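Local coordinates for heme-binding protein A (Haemophilus parasuis 29755, PDB 3TPA) that probably binds glutathione as the solute-binding protein of a bacterial uptake system, despite the heme-binding name it carries, at residues Gly275-Lys280 against Tyr437-Asp442; His293-Lys298 against Phe333-Ala338. The protein carries 1 engineered substitution. One frame throughout, in Å; residues are numbered along the deposited sequence.

Contact 1 of 2, residues Gly275-Lys280 against Tyr437-Asp442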
loop_
_atom_site.group_PDB
_atom_site.type_symbol
_atom_site.label_atom_id
_atom_site.label_comp_id
_atom_site.label_asym_id
_atom_site.label_seq_id
_atom_site.Cartn_x
_atom_site.Cartn_y
_atom_site.Cartn_z
ATOM N N GLY A 275 -17.737 4.941 8.303
ATOM C CA GLY A 275 -17.602 6.382 8.160
ATOM C C GLY A 275 -18.875 7.003 8.700
ATOM O O GLY A 275 -19.942 6.419 8.559
ATOM N N LEU A 276 -18.761 8.165 9.339
ATOM C CA LEU A 276 -19.925 8.906 9.804
ATOM C C LEU A 276 -19.869 10.329 9.276
ATOM O O LEU A 276 -18.893 11.056 9.497
ATOM C CB LEU A 276 -19.964 8.922 11.332
ATOM C CG LEU A 276 -20.014 7.566 12.038
ATOM C CD1 LEU A 276 -19.897 7.739 13.572
ATOM C CD2 LEU A 276 -21.299 6.843 11.674
ATOM N N ASN A 277 -20.919 10.747 8.586
ATOM C CA ASN A 277 -20.949 12.093 8.031
ATOM C C ASN A 277 -21.223 13.095 9.134
ATOM O O ASN A 277 -22.364 13.273 9.539
ATOM C CB ASN A 277 -22.037 12.178 6.989
ATOM C CG ASN A 277 -22.076 13.505 6.307
ATOM O OD1 ASN A 277 -21.519 14.486 6.795
ATOM N ND2 ASN A 277 -22.740 13.551 5.160
ATOM N N THR A 278 -20.179 13.764 9.610
ATOM C CA THR A 278 -20.322 14.648 10.761
ATOM C C THR A 278 -21.047 15.977 10.479
ATOM O O THR A 278 -21.093 16.849 11.352
ATOM C CB THR A 278 -18.977 14.936 11.419
ATOM O OG1 THR A 278 -18.212 15.794 10.577
ATOM C CG2 THR A 278 -18.199 13.645 11.626
ATOM N N THR A 279 -21.615 16.130 9.279
ATOM C CA THR A 279 -22.424 17.314 8.972
ATOM C C THR A 279 -23.907 16.994 9.041
ATOM O O THR A 279 -24.741 17.875 8.895
ATOM C CB THR A 279 -22.126 17.903 7.581
ATOM O OG1 THR A 279 -22.490 16.953 6.561
ATOM C CG2 THR A 279 -20.652 18.276 7.459
ATOM N N LYS A 280 -24.234 15.721 9.235
ATOM C CA LYS A 280 -25.628 15.314 9.391
ATOM C C LYS A 280 -26.124 15.694 10.777
ATOM O O LYS A 280 -25.347 15.726 11.731
ATOM C CB LYS A 280 -25.782 13.816 9.157
ATOM C CG LYS A 280 -25.608 13.405 7.700
ATOM C CD LYS A 280 -26.803 13.803 6.854
ATOM C CE LYS A 280 -26.793 13.018 5.552
ATOM N NZ LYS A 280 -28.070 13.167 4.814
ATOM N N TYR A 437 -14.103 11.443 4.144
ATOM C CA TYR A 437 -15.522 11.149 3.974
ATOM C C TYR A 437 -16.341 11.714 5.133
ATOM O O TYR A 437 -17.405 12.290 4.921
ATOM C CB TYR A 437 -15.737 9.648 3.914
ATOM C CG TYR A 437 -15.231 8.978 2.657
ATOM C CD1 TYR A 437 -14.820 9.718 1.564
ATOM C CD2 TYR A 437 -15.204 7.595 2.557
ATOM C CE1 TYR A 437 -14.378 9.104 0.412
ATOM C CE2 TYR A 437 -14.768 6.971 1.409
ATOM C CZ TYR A 437 -14.360 7.731 0.336
ATOM O OH TYR A 437 -13.926 7.099 -0.809
ATOM N N SER A 438 -15.829 11.557 6.351
ATOM C CA SER A 438 -16.541 12.030 7.545
ATOM C C SER A 438 -16.718 13.557 7.606
ATOM O O SER A 438 -17.611 14.050 8.293
ATOM C CB SER A 438 -15.840 11.543 8.827
ATOM O OG SER A 438 -14.647 12.270 9.063
ATOM N N ARG A 439 -15.865 14.295 6.901
ATOM C CA ARG A 439 -15.917 15.769 6.893
ATOM C C ARG A 439 -15.484 16.385 8.208
ATOM O O ARG A 439 -15.679 17.577 8.438
ATOM C CB ARG A 439 -17.316 16.294 6.543
ATOM C CG ARG A 439 -17.917 15.697 5.272
ATOM C CD ARG A 439 -18.618 16.809 4.458
ATOM N NE ARG A 439 -18.668 16.446 3.055
ATOM C CZ ARG A 439 -18.697 17.308 2.058
ATOM N NH1 ARG A 439 -18.683 18.609 2.291
ATOM N NH2 ARG A 439 -18.739 16.851 0.826
ATOM N N TRP A 440 -14.894 15.577 9.079
ATOM C CA TRP A 440 -14.448 16.085 10.372
ATOM C C TRP A 440 -13.155 16.876 10.228
ATOM O O TRP A 440 -12.288 16.531 9.419
ATOM C CB TRP A 440 -14.233 14.937 11.356
ATOM C CG TRP A 440 -13.682 15.371 12.698
ATOM C CD1 TRP A 440 -14.374 15.961 13.725
ATOM C CD2 TRP A 440 -12.337 15.219 13.161
ATOM N NE1 TRP A 440 -13.523 16.211 14.789
ATOM C CE2 TRP A 440 -12.276 15.748 14.469
ATOM C CE3 TRP A 440 -11.175 14.681 12.598
ATOM C CZ2 TRP A 440 -11.105 15.764 15.209
ATOM C CZ3 TRP A 440 -9.998 14.709 13.343
ATOM C CH2 TRP A 440 -9.976 15.258 14.626
ATOM N N THR A 441 -13.039 17.944 11.013
ATOM C CA THR A 441 -11.815 18.743 11.067
ATOM C C THR A 441 -11.630 19.284 12.474
ATOM O O THR A 441 -12.606 19.499 13.196
ATOM C CB THR A 441 -11.852 19.957 10.091
ATOM O OG1 THR A 441 -12.640 21.009 10.660
ATOM C CG2 THR A 441 -12.424 19.562 8.736
ATOM N N ASP A 442 -10.381 19.520 12.850
ATOM C CA ASP A 442 -10.071 20.123 14.137
ATOM C C ASP A 442 -8.791 20.938 13.997
ATOM O O ASP A 442 -7.800 20.455 13.449
ATOM C CB ASP A 442 -9.922 19.056 15.220
ATOM C CG ASP A 442 -9.455 19.637 16.524
ATOM O OD1 ASP A 442 -10.299 20.165 17.270
ATOM O OD2 ASP A 442 -8.241 19.589 16.791
#
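Where strand 261-276 runs out of its sheet into a type I beta turn, Asn277 to Lys280, the turn meets the loop between helices 420-427 and 443-453, and Thr278 and Ser438 make the join. Thr278 N donates to Ser438 O at 2.9 Å, nearly straight at 162°. Thr278 OG1 also stands 2.9 Å from Ser438 O. With chi1 at 72° this hydroxyl lies between its own backbone N and carbonyl carbon, which brings it to the same oxygen as the amide, while CG2 turns toward Trp440 CB. A small branched residue thus offers the loop both a polar and a methyl surface. One residue earlier, Leu276 O receives a CA-H...O contact from Ser438 CA at 3.2 Å and touches Ser438 CB as well; a small side chain such as serine's is consistent with so close an approach.

Asn277 shapes the turn from within. Its OD1 accepts from Thr279 N at 3.0 Å and from Thr279 OG1 at 2.7 Å, both arriving from the same face of the amide, so two bonds fix the rotation of that group; ND2 is held by Phe405 O. Thr279 then lays CG2 obliquely across the aliphatic part of Arg439, 3.9 Å from CD. Arg439 suits this edge because its methylenes cover the turn while NH2 reaches on to Arg401 O. Its backbone has positive phi, 71°, which turns the loop from Ser438 toward Trp440, whose indole packs against helix 458-475. The bond from Thr279 N to Asn277 OD1, two residues back, makes an Asx turn, here set within a beta turn at a strand's end.

Contact 2 of 2, residues His293-Lys298 against Phe333-Ala338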
loop_
_atom_site.group_PDB
_atom_site.type_symbol
_atom_site.label_atom_id
_atom_site.label_comp_id
_atom_site.label_asym_id
_atom_site.label_seq_id
_atom_site.Cartn_x
_atom_site.Cartn_y
_atom_site.Cartn_z
ATOM N N HIS A 293 -20.309 4.137 18.354
ATOM C CA HIS A 293 -19.006 3.464 18.495
ATOM C C HIS A 293 -19.132 2.382 19.574
ATOM O O HIS A 293 -18.735 1.239 19.366
ATOM C CB HIS A 293 -17.920 4.503 18.832
ATOM C CG HIS A 293 -16.526 4.044 18.550
ATOM N ND1 HIS A 293 -15.534 4.900 18.080
ATOM C CD2 HIS A 293 -15.949 2.826 18.658
ATOM C CE1 HIS A 293 -14.419 4.218 17.922
ATOM N NE2 HIS A 293 -14.640 2.952 18.267
ATOM N N HIS A 294 -19.721 2.735 20.714
ATOM C CA HIS A 294 -19.996 1.752 21.766
ATOM C C HIS A 294 -20.904 0.628 21.292
ATOM O O HIS A 294 -20.849 -0.465 21.828
ATOM C CB HIS A 294 -20.634 2.402 23.011
ATOM C CG HIS A 294 -19.651 3.047 23.933
ATOM N ND1 HIS A 294 -18.727 2.324 24.657
ATOM C CD2 HIS A 294 -19.452 4.343 24.258
ATOM C CE1 HIS A 294 -17.991 3.149 25.379
ATOM N NE2 HIS A 294 -18.419 4.379 25.166
ATOM N N ALA A 295 -21.749 0.906 20.303
ATOM C CA ALA A 295 -22.688 -0.090 19.798
ATOM C C ALA A 295 -22.184 -0.769 18.529
ATOM O O ALA A 295 -22.972 -1.285 17.751
ATOM C CB ALA A 295 -24.053 0.533 19.556
ATOM N N THR A 296 -20.872 -0.735 18.321
ATOM C CA THR A 296 -20.238 -1.409 17.190
ATOM C C THR A 296 -19.464 -2.596 17.759
ATOM O O THR A 296 -18.470 -2.427 18.467
ATOM C CB THR A 296 -19.303 -0.456 16.370
ATOM O OG1 THR A 296 -20.055 0.660 15.886
ATOM C CG2 THR A 296 -18.690 -1.175 15.160
ATOM N N ASP A 297 -19.960 -3.800 17.474
ATOM C CA ASP A 297 -19.360 -5.038 17.969
ATOM C C ASP A 297 -18.226 -5.422 17.027
ATOM O O ASP A 297 -18.440 -6.155 16.070
ATOM C CB ASP A 297 -20.413 -6.156 17.978
ATOM C CG ASP A 297 -20.005 -7.346 18.839
ATOM O OD1 ASP A 297 -18.799 -7.533 19.075
ATOM O OD2 ASP A 297 -20.899 -8.111 19.267
ATOM N N LYS A 298 -17.026 -4.904 17.282
ATOM C CA LYS A 298 -15.909 -5.097 16.359
ATOM C C LYS A 298 -15.459 -6.562 16.299
ATOM O O LYS A 298 -15.152 -7.073 15.228
ATOM C CB LYS A 298 -14.727 -4.192 16.724
ATOM C CG LYS A 298 -15.065 -2.681 16.767
ATOM C CD LYS A 298 -13.856 -1.822 17.161
ATOM C CE LYS A 298 -14.263 -0.364 17.414
ATOM N NZ LYS A 298 -13.071 0.523 17.606
ATOM N N PHE A 333 -17.471 -2.230 23.501
ATOM C CA PHE A 333 -18.821 -2.582 23.054
ATOM C C PHE A 333 -19.732 -2.807 24.265
ATOM O O PHE A 333 -19.507 -3.704 25.079
ATOM C CB PHE A 333 -18.819 -3.797 22.105
ATOM C CG PHE A 333 -20.209 -4.260 21.693
ATOM C CD1 PHE A 333 -21.001 -3.486 20.858
ATOM C CD2 PHE A 333 -20.723 -5.473 22.153
ATOM C CE1 PHE A 333 -22.286 -3.909 20.498
ATOM C CE2 PHE A 333 -21.998 -5.906 21.788
ATOM C CZ PHE A 333 -22.776 -5.133 20.967
ATOM N N ASN A 334 -20.740 -1.951 24.380
ATOM C CA ASN A 334 -21.648 -1.940 25.514
ATOM C C ASN A 334 -22.905 -1.211 25.092
ATOM O O ASN A 334 -22.926 0.027 25.027
ATOM C CB ASN A 334 -20.991 -1.234 26.709
ATOM C CG ASN A 334 -21.849 -1.265 27.972
ATOM O OD1 ASN A 334 -23.074 -1.270 27.921
ATOM N ND2 ASN A 334 -21.191 -1.269 29.118
ATOM N N LEU A 335 -23.949 -1.968 24.787
ATOM C CA LEU A 335 -25.193 -1.381 24.302
ATOM C C LEU A 335 -25.880 -0.520 25.364
ATOM O O LEU A 335 -26.438 0.542 25.058
ATOM C CB LEU A 335 -26.137 -2.472 23.774
ATOM C CG LEU A 335 -25.664 -3.212 22.499
ATOM C CD1 LEU A 335 -26.640 -4.295 22.104
ATOM C CD2 LEU A 335 -25.435 -2.267 21.311
ATOM N N GLU A 336 -25.835 -0.984 26.610
ATOM C CA GLU A 336 -26.461 -0.261 27.711
ATOM C C GLU A 336 -25.826 1.127 27.831
ATOM O O GLU A 336 -26.530 2.134 27.920
ATOM C CB GLU A 336 -26.321 -1.043 29.022
ATOM C CG GLU A 336 -27.539 -0.955 29.928
ATOM C CD GLU A 336 -27.248 -1.419 31.346
ATOM O OE1 GLU A 336 -26.094 -1.251 31.807
ATOM O OE2 GLU A 336 -28.173 -1.951 32.001
ATOM N N LYS A 337 -24.496 1.177 27.806
ATOM C CA LYS A 337 -23.777 2.450 27.837
ATOM C C LYS A 337 -24.101 3.294 26.605
ATOM O O LYS A 337 -24.229 4.521 26.695
ATOM C CB LYS A 337 -22.266 2.228 27.931
ATOM C CG LYS A 337 -21.479 3.446 28.382
ATOM C CD LYS A 337 -19.996 3.133 28.504
ATOM C CE LYS A 337 -19.574 2.929 29.954
ATOM N NZ LYS A 337 -18.108 2.687 30.101
ATOM N N ALA A 338 -24.238 2.632 25.454
ATOM C CA ALA A 338 -24.538 3.326 24.199
ATOM C C ALA A 338 -25.893 4.021 24.255
ATOM O O ALA A 338 -26.011 5.191 23.916
ATOM C CB ALA A 338 -24.484 2.352 23.000
#
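The chain leaving helix 286-294 runs beside the chain entering helix 335-344, with the CA atoms of His294 and Phe333 4.7 Å apart. Asn334 N donates to His294 O at 3.0 Å and 159°, and Phe333 CA adds a CA-H...O contact to the same oxygen. A carbonyl from the last turn of one helix is thereby satisfied by the segment that starts the other.

Phe333 lies against the link that follows the first helix. Asp297 CB sits 3.8 Å over the centre of one ring face, and beyond it the carboxylate stacks on the ring with the planes 18° apart; at the ring edge, in plane, is Ala295 C. Asp297 CG is anti to the backbone N, chi1 -163°, and its OD1 caps Ala300 N at the start of helix 298-306. The acid therefore serves as helix cap and as a lid for an aromatic ring.

At the helix end itself, His294 presents one imidazole face to Lys337, whose CD lies over it toward the rim in a CH-pi contact, 4.0 Å from the ring centroid. The lysine chain bends at chi3, and NZ carries on to a salt bridge with Glu332, whose backbone O takes His294 ND1. Deeper in the contact Ala295 CB meets Leu335 CD2 at 3.6 Å and Ala338 CB at 3.9 Å; the two alanines allow the helix ends to come close. Asn334 opens its helix by accepting from Lys337 N at 2.8 Å through OD1, with the donor above the carbonyl plane. Asn334 is thus a helix N-cap residue, its side chain accepting from the amide three residues on.

Helix 286-294 connects the two contacts: contact 1 lies at the end of strand 261-276, which precedes it in the chain, and contact 2 includes its last residues. Contact 2 falls inside the long loop that contact 1 closes, and the two stand about 20 Å apart between centres, without touching. Contact 1 is the more buried, and polar at its middle, where a turn amide meets a loop carbonyl. Contact 2 is only partly buried and buries more surface, 405 against 270 Å², through ring faces and alanines. In each, an asparagine side-chain oxygen orders the local chain, as an Asx turn in one and a helix N-cap in the other.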